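Local coordinates for protein lipase (Pelosinus fermentans, PDB 5AH0) that hydrolyses ester bonds, including those of the polyester poly(butylene adipate-co-terephthalate), as a zinc-containing lipase of the alpha/beta-hydrolase clan, at residues Ser214-Asp217 and Tyr218-Val222; Ser240-Gly243 and Ala244-Leu247. One frame throughout, in Å; residues are numbered along the deposited sequence.

Contact 1 of 2, residues Ser214-Asp217 and Tyr218-Val222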
# COMPACT_ATOMS: atom_id res chain seq x y z
N SER A 214 27.35 0.27 0.25
CA SER A 214 26.71 0.15 1.56
C SER A 214 25.23 0.52 1.48
O SER A 214 24.83 1.25 0.58
CB SER A 214 27.42 1.03 2.59
OG SER A 214 27.03 2.38 2.43
N LEU A 215 24.43 -0.01 2.40
CA LEU A 215 23.00 0.31 2.43
C LEU A 215 22.77 1.81 2.55
O LEU A 215 21.90 2.37 1.87
CB LEU A 215 22.32 -0.39 3.60
CG LEU A 215 20.82 -0.12 3.74
CD1 LEU A 215 20.05 -0.67 2.54
CD2 LEU A 215 20.28 -0.69 5.05
N THR A 216 23.57 2.46 3.39
CA THR A 216 23.47 3.89 3.62
C THR A 216 23.73 4.71 2.36
O THR A 216 22.97 5.63 2.04
CB THR A 216 24.44 4.34 4.72
OG1 THR A 216 24.01 3.82 5.98
CG2 THR A 216 24.49 5.85 4.80
N ASP A 217 24.79 4.37 1.63
CA ASP A 217 25.10 5.08 0.39
C ASP A 217 24.03 4.83 -0.67
O ASP A 217 23.62 5.75 -1.37
CB ASP A 217 26.46 4.65 -0.17
CG ASP A 217 27.62 5.26 0.58
OD1 ASP A 217 27.42 5.67 1.75
OD2 ASP A 217 28.72 5.34 -0.00
N TYR A 218 23.55 3.60 -0.74
CA TYR A 218 22.50 3.22 -1.67
C TYR A 218 21.24 4.03 -1.38
O TYR A 218 20.64 4.60 -2.30
CB TYR A 218 22.24 1.71 -1.58
CG TYR A 218 21.00 1.20 -2.29
CD1 TYR A 218 20.77 1.48 -3.62
CD2 TYR A 218 20.04 0.46 -1.59
CE1 TYR A 218 19.63 1.01 -4.26
CE2 TYR A 218 18.90 -0.01 -2.22
CZ TYR A 218 18.70 0.27 -3.56
OH TYR A 218 17.57 -0.18 -4.20
N THR A 219 20.86 4.09 -0.10
CA THR A 219 19.67 4.84 0.32
C THR A 219 19.75 6.32 -0.02
O THR A 219 18.82 6.89 -0.60
CB THR A 219 19.42 4.71 1.85
OG1 THR A 219 19.47 3.33 2.24
CG2 THR A 219 18.06 5.28 2.21
N ASN A 220 20.87 6.95 0.34
CA ASN A 220 21.09 8.36 0.00
C ASN A 220 21.08 8.62 -1.50
O ASN A 220 20.52 9.61 -1.95
CB ASN A 220 22.40 8.86 0.62
CG ASN A 220 22.27 9.12 2.11
OD1 ASN A 220 21.17 9.41 2.60
ND2 ASN A 220 23.38 9.02 2.83
N ARG A 221 21.71 7.74 -2.27
CA ARG A 221 21.76 7.94 -3.71
C ARG A 221 20.35 7.90 -4.31
O ARG A 221 20.03 8.66 -5.22
CB ARG A 221 22.66 6.89 -4.37
CG ARG A 221 22.74 6.98 -5.90
CD ARG A 221 23.89 6.13 -6.44
NE ARG A 221 23.69 4.71 -6.18
CZ ARG A 221 23.00 3.88 -6.97
NH1 ARG A 221 22.44 4.32 -8.09
NH2 ARG A 221 22.89 2.60 -6.63
N VAL A 222 19.48 7.04 -3.76
CA VAL A 222 18.11 6.95 -4.25
C VAL A 222 17.31 8.24 -4.06
O VAL A 222 16.67 8.72 -4.99
CB VAL A 222 17.35 5.80 -3.56
CG1 VAL A 222 15.84 5.95 -3.75
CG2 VAL A 222 17.86 4.45 -4.06
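Tyr-218 opens the second half of this helical stretch by giving its backbone N to Ser-214 O at 3.0 Å, the first i to i+4 bond of helix 215-223. With CG anti to its backbone N (chi1 169°), its ring sits beside Leu-215, and Leu-215 CD1 lies 4.3 Å from Tyr-218 CD2, at the ring edge; farther out the hydroxyl is hydrogen-bonded to Phe-200 N. Thr-219 comes next and grips Leu-215 O twice. Thr-219 N lies 2.8 Å from Leu-215 O, and Thr-219 OG1 donates to Leu-215 O at 2.6 Å from the opposite face of the carbonyl, 41° out of the plane. A valine in place of Thr-219 would probably leave Leu-215 O with the amide bond alone. Asn-220 binds Thr-216 O through its backbone N, while Asn-220 ND2 lies 3.9 Å from Thr-216 CG2, the two side chains running alongside each other. Arg-221 N closes on Asp-217 O, and its guanidinium turns back to a salt bridge with Glu-213. At the start of the turn, Ser-214 OG accepts from Asp-217 N at 3.1 Å, the serine N-cap typical of the first turn of an alpha-helix.

Contact 2 of 2, residues Ser240-Gly243 and Ala244-Leu247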
# COMPACT_ATOMS: atom_id res chain seq x y z
N SER A 240 0.67 12.40 -2.06
CA SER A 240 0.28 13.76 -1.73
C SER A 240 -1.22 13.98 -1.93
O SER A 240 -1.89 13.22 -2.62
CB SER A 240 1.06 14.77 -2.59
OG SER A 240 0.71 14.66 -3.95
N THR A 241 -1.72 15.05 -1.32
CA THR A 241 -3.10 15.45 -1.48
C THR A 241 -3.37 15.78 -2.95
O THR A 241 -4.47 15.55 -3.46
CB THR A 241 -3.42 16.67 -0.62
OG1 THR A 241 -2.50 17.72 -0.94
CG2 THR A 241 -3.26 16.31 0.85
N ASP A 242 -2.33 16.28 -3.61
CA ASP A 242 -2.42 16.68 -5.01
C ASP A 242 -2.53 15.49 -5.94
O ASP A 242 -3.36 15.47 -6.85
CB ASP A 242 -1.19 17.50 -5.39
CG ASP A 242 -0.89 18.59 -4.39
OD1 ASP A 242 -1.81 19.39 -4.10
OD2 ASP A 242 0.24 18.61 -3.87
N GLY A 243 -1.71 14.47 -5.70
CA GLY A 243 -1.72 13.29 -6.54
C GLY A 243 -2.85 12.31 -6.27
O GLY A 243 -3.37 11.67 -7.19
N ALA A 244 -3.24 12.18 -5.01
CA ALA A 244 -4.29 11.24 -4.65
C ALA A 244 -5.60 11.69 -5.29
O ALA A 244 -6.36 10.90 -5.85
CB ALA A 244 -4.44 11.15 -3.14
N ARG A 245 -5.82 13.00 -5.19
CA ARG A 245 -6.91 13.70 -5.83
C ARG A 245 -7.04 13.24 -7.27
O ARG A 245 -8.12 12.84 -7.71
CB ARG A 245 -6.64 15.19 -5.76
CG ARG A 245 -7.85 16.04 -5.77
CD ARG A 245 -7.55 17.47 -5.38
NE ARG A 245 -6.44 18.07 -6.10
CZ ARG A 245 -6.21 19.37 -6.12
NH1 ARG A 245 -7.04 20.19 -5.49
NH2 ARG A 245 -5.17 19.87 -6.79
N VAL A 246 -5.92 13.28 -7.98
CA VAL A 246 -5.86 12.90 -9.38
C VAL A 246 -6.26 11.44 -9.55
O VAL A 246 -7.07 11.11 -10.43
CB VAL A 246 -4.44 13.12 -9.95
CG1 VAL A 246 -4.33 12.56 -11.36
CG2 VAL A 246 -4.10 14.60 -9.93
N LEU A 247 -5.69 10.57 -8.73
CA LEU A 247 -6.01 9.14 -8.79
C LEU A 247 -7.51 8.91 -8.59
O LEU A 247 -8.12 8.08 -9.26
CB LEU A 247 -5.20 8.37 -7.75
CG LEU A 247 -5.15 6.84 -7.84
CD1 LEU A 247 -4.25 6.44 -8.98
CD2 LEU A 247 -4.67 6.23 -6.53
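Arg-245 lies back along the first turn of helix 241-250, past the carbonyl oxygens of Thr-241 and Asp-242. Arg-245 CB is 3.2 Å from Thr-241 O, the same oxygen that takes a weak hydrogen bond from Arg-245 N. Arg-245 CG and CD continue past this carbonyl, each about 4.1 Å from Thr-241 O. A bend at chi3 (50°) then brings NE to a point equally far from Thr-241 O and Asp-242 O, with Asp-242 O near the plane of the guanidinium, at its edge. At the tip, Arg-245 NH2 stands 4.3 Å from Asp-242 OD1, but this oxygen is well out of the guanidinium plane, so the two carry opposite charges near each other, with no N-H aimed across. Each has a firmer mate elsewhere: NH2 binds Gly-303 O, and Asp-242 forms a salt bridge with Arg-304. Trp-329 adds a cation-pi contact to the arginine. At the N-cap, Ser-240 OG accepts from Gly-243 N at 3.0 Å and is also hydrogen-bonded to Trp-237 O, and Ala-244 N bonds to Ser-240 O at 2.9 Å. Val-246 CG2 rests 3.3 Å from Asp-242 O. Ala-244 and Leu-247 press on helix 116-129, which follows strand 108-113 of the central parallel sheet, while Arg-245 faces the loops around Val-305 and Ile-328; helix 241-250 itself leads on toward strand 258-265.

From the N terminus, the chain lays down the first four strands of the parallel sheet, and helix 173-190, before contact 1, which starts helix 215-223. Short helices 227-230 and 235-238 follow, and between them comes Asp-233, one of the zinc ligands; contact 2 then starts helix 241-250. Both contacts are local turns, so neither closes a long loop, and they stand in series with no nesting or crossing. The centres of contact 1 and contact 2 are about 28 Å apart, and the nearest atoms of contact 1 and contact 2 are about 17 Å apart, without touching. Contact 1 faces helix 173-190 and the loop around Glu-194; contact 2 joins helix 116-129 to the loop region that includes Gly-303 and Arg-304.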